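Local coordinates for peroxisomal fatty acid beta-oxidation multifunctional protein MFP2 (Arabidopsis thaliana, PDB 2WTB) that carries out successive steps of peroxisomal fatty acid beta-oxidation, hydrating long-chain enoyl-CoA and oxidising 3-hydroxyacyl-CoA during seed germination, at residues P84-I89 with K269-A274. Residues are numbered along the deposited sequence; the frame is centred on the assembly and turned at random.
Sequences PKAGYI and KEAEVA
Backbone hydrogen bonds from Ala-274 N to Glu-270 O (2.8 Å) and from Val-273 N to Lys-269 O hold the helical turn that presents Ala-271 to Ala-86 and Gly-87. The contact itself is small, 109 Å² buried over both sides, and is made by two methyl groups packing on each other and on main-chain atoms. The Ala-271 methyl lies over the Gly-87 backbone, its CB 3.7 Å from both N and CA of that residue. With no side chain on Gly-87, the backbones come close, CA of Gly-87 to CA of Ala-271 being 4.9 Å. Alongside, Ala-86 CB meets Ala-271 CB at 4.0 Å and rests 3.7 Å from Ala-271 O, a van der Waals touch. Segment 84-89 leads into helix 88-99, which lies on the crossover between parallel strands 54-59 and 105-109 of the crotonase fold; residues 71-82, just upstream, are not modelled. Ile-89 continues into the packing against Phe-33 and Leu-36 of helix 33-46. Helix 263-277, which carries 269-274, packs through Val-273 on Met-250 of helix 247-260. The Ala-271 side chain is about 10 Å from that of Glu-119, the predicted nucleophile.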
ATOM      1  N   PRO A  84      16.411  25.370  12.170  1.00139.60           N
ATOM      2  CA  PRO A  84      17.378  25.551  13.259  1.00143.90           C
ATOM      3  C   PRO A  84      17.108  24.616  14.434  1.00144.45           C
ATOM      4  O   PRO A  84      17.788  23.599  14.578  1.00147.76           O
ATOM      5  CB  PRO A  84      17.156  27.006  13.677  1.00140.03           C
ATOM      6  CG  PRO A  84      16.688  27.675  12.434  1.00136.77           C
ATOM      7  CD  PRO A  84      15.860  26.654  11.702  1.00136.73           C
ATOM      8  N   LYS A  85      16.130  24.960  15.265  1.00140.36           N
ATOM      9  CA  LYS A  85      15.758  24.119  16.396  1.00136.55           C
ATOM     10  C   LYS A  85      14.961  22.905  15.932  1.00130.67           C
ATOM     11  O   LYS A  85      14.905  22.606  14.739  1.00126.52           O
ATOM     12  CB  LYS A  85      14.953  24.917  17.425  1.00130.43           C
ATOM     13  CG  LYS A  85      15.782  25.901  18.233  1.00130.11           C
ATOM     14  CD  LYS A  85      16.868  25.183  19.020  1.00132.94           C
ATOM     15  CE  LYS A  85      17.678  26.154  19.864  1.00136.94           C
ATOM     16  NZ  LYS A  85      18.771  25.465  20.606  1.00142.46           N
ATOM     17  N   ALA A  86      14.347  22.206  16.880  1.00125.16           N
ATOM     18  CA  ALA A  86      13.539  21.037  16.560  1.00120.74           C
ATOM     19  C   ALA A  86      12.125  21.454  16.174  1.00114.83           C
ATOM     20  O   ALA A  86      11.478  20.808  15.350  1.00114.88           O
ATOM     21  CB  ALA A  86      13.509  20.074  17.734  1.00120.98           C
ATOM     22  N   GLY A  87      11.652  22.541  16.775  1.00105.39           N
ATOM     23  CA  GLY A  87      10.313  23.036  16.511  1.00 97.03           C
ATOM     24  C   GLY A  87      10.300  24.496  16.106  1.00 90.00           C
ATOM     25  O   GLY A  87       9.384  25.239  16.456  1.00 88.56           O
ATOM     26  N   TYR A  88      11.322  24.909  15.364  1.00 87.09           N
ATOM     27  CA  TYR A  88      11.410  26.286  14.895  1.00 83.32           C
ATOM     28  C   TYR A  88      10.159  26.678  14.121  1.00 71.95           C
ATOM     29  O   TYR A  88       9.588  27.744  14.344  1.00 63.57           O
ATOM     30  CB  TYR A  88      12.649  26.483  14.022  1.00 84.73           C
ATOM     31  CG  TYR A  88      12.735  27.854  13.391  1.00 85.19           C
ATOM     32  CD1 TYR A  88      12.884  28.992  14.173  1.00 84.46           C
ATOM     33  CD2 TYR A  88      12.672  28.011  12.012  1.00 86.46           C
ATOM     34  CE1 TYR A  88      12.964  30.247  13.602  1.00 86.06           C
ATOM     35  CE2 TYR A  88      12.753  29.262  11.432  1.00 89.11           C
ATOM     36  CZ  TYR A  88      12.898  30.376  12.232  1.00 91.72           C
ATOM     37  OH  TYR A  88      12.980  31.625  11.660  1.00 97.98           O
ATOM     38  N   ILE A  89       9.735  25.807  13.213  1.00 72.39           N
ATOM     39  CA  ILE A  89       8.547  26.067  12.412  1.00 71.16           C
ATOM     40  C   ILE A  89       7.284  25.922  13.250  1.00 70.59           C
ATOM     41  O   ILE A  89       6.500  26.862  13.382  1.00 74.82           O
ATOM     42  CB  ILE A  89       8.461  25.118  11.209  1.00 64.91           C
ATOM     43  CG1 ILE A  89       9.688  25.287  10.314  1.00 61.52           C
ATOM     44  CG2 ILE A  89       7.188  25.378  10.420  1.00 64.58           C
ATOM     45  CD1 ILE A  89       9.796  24.245   9.228  1.00 64.06           C
ATOM     46  N   LYS A 269       7.354  18.819  23.075  1.00 68.80           N
ATOM     47  CA  LYS A 269       7.366  17.366  23.196  1.00 69.88           C
ATOM     48  C   LYS A 269       7.224  16.715  21.826  1.00 81.34           C
ATOM     49  O   LYS A 269       7.876  15.712  21.536  1.00 70.27           O
ATOM     50  CB  LYS A 269       6.244  16.891  24.118  1.00 69.39           C
ATOM     51  CG  LYS A 269       6.536  15.576  24.828  1.00 79.08           C
ATOM     52  CD  LYS A 269       6.430  14.386  23.894  1.00 82.57           C
ATOM     53  CE  LYS A 269       6.838  13.094  24.592  1.00 88.05           C
ATOM     54  NZ  LYS A 269       8.296  13.047  24.900  1.00 87.39           N
ATOM     55  N   GLU A 270       6.360  17.291  20.995  1.00 76.78           N
ATOM     56  CA  GLU A 270       6.156  16.812  19.633  1.00 76.91           C
ATOM     57  C   GLU A 270       7.397  17.071  18.786  1.00 79.44           C
ATOM     58  O   GLU A 270       7.827  16.213  18.017  1.00 82.22           O
ATOM     59  N   ALA A 271       7.972  18.260  18.938  1.00 74.58           N
ATOM     60  CA  ALA A 271       9.187  18.622  18.221  1.00 67.46           C
ATOM     61  C   ALA A 271      10.306  17.627  18.505  1.00 78.09           C
ATOM     62  O   ALA A 271      11.095  17.294  17.619  1.00 80.19           O
ATOM     63  CB  ALA A 271       9.620  20.028  18.596  1.00 69.62           C
ATOM     64  N   GLU A 272      10.367  17.155  19.746  1.00 76.58           N
ATOM     65  CA  GLU A 272      11.375  16.183  20.153  1.00 80.45           C
ATOM     66  C   GLU A 272      11.074  14.803  19.577  1.00 77.22           C
ATOM     67  O   GLU A 272      11.954  14.146  19.025  1.00 80.01           O
ATOM     68  CB  GLU A 272      11.462  16.113  21.681  1.00 80.67           C
ATOM     69  CG  GLU A 272      12.496  15.125  22.202  1.00 92.36           C
ATOM     70  CD  GLU A 272      12.560  15.089  23.719  1.00 93.19           C
ATOM     71  OE1 GLU A 272      11.925  15.949  24.367  1.00 83.14           O
ATOM     72  OE2 GLU A 272      13.246  14.199  24.264  1.00 98.98           O
ATOM     73  N   VAL A 273       9.824  14.370  19.708  1.00 78.62           N
ATOM     74  CA  VAL A 273       9.397  13.071  19.199  1.00 83.44           C
ATOM     75  C   VAL A 273       9.577  12.965  17.686  1.00 82.83           C
ATOM     76  O   VAL A 273       9.893  11.895  17.159  1.00 76.18           O
ATOM     77  CB  VAL A 273       7.923  12.789  19.555  1.00 83.97           C
ATOM     78  CG1 VAL A 273       7.402  11.587  18.781  1.00 87.00           C
ATOM     79  CG2 VAL A 273       7.775  12.572  21.049  1.00 72.03           C
ATOM     80  N   ALA A 274       9.378  14.081  16.996  1.00 79.20           N
ATOM     81  CA  ALA A 274       9.472  14.110  15.541  1.00 76.02           C
ATOM     82  C   ALA A 274      10.915  13.988  15.058  1.00 86.58           C
ATOM     83  O   ALA A 274      11.182  13.366  14.031  1.00 82.54           O
ATOM     84  CB  ALA A 274       8.835  15.381  14.999  1.00 67.17           C
TER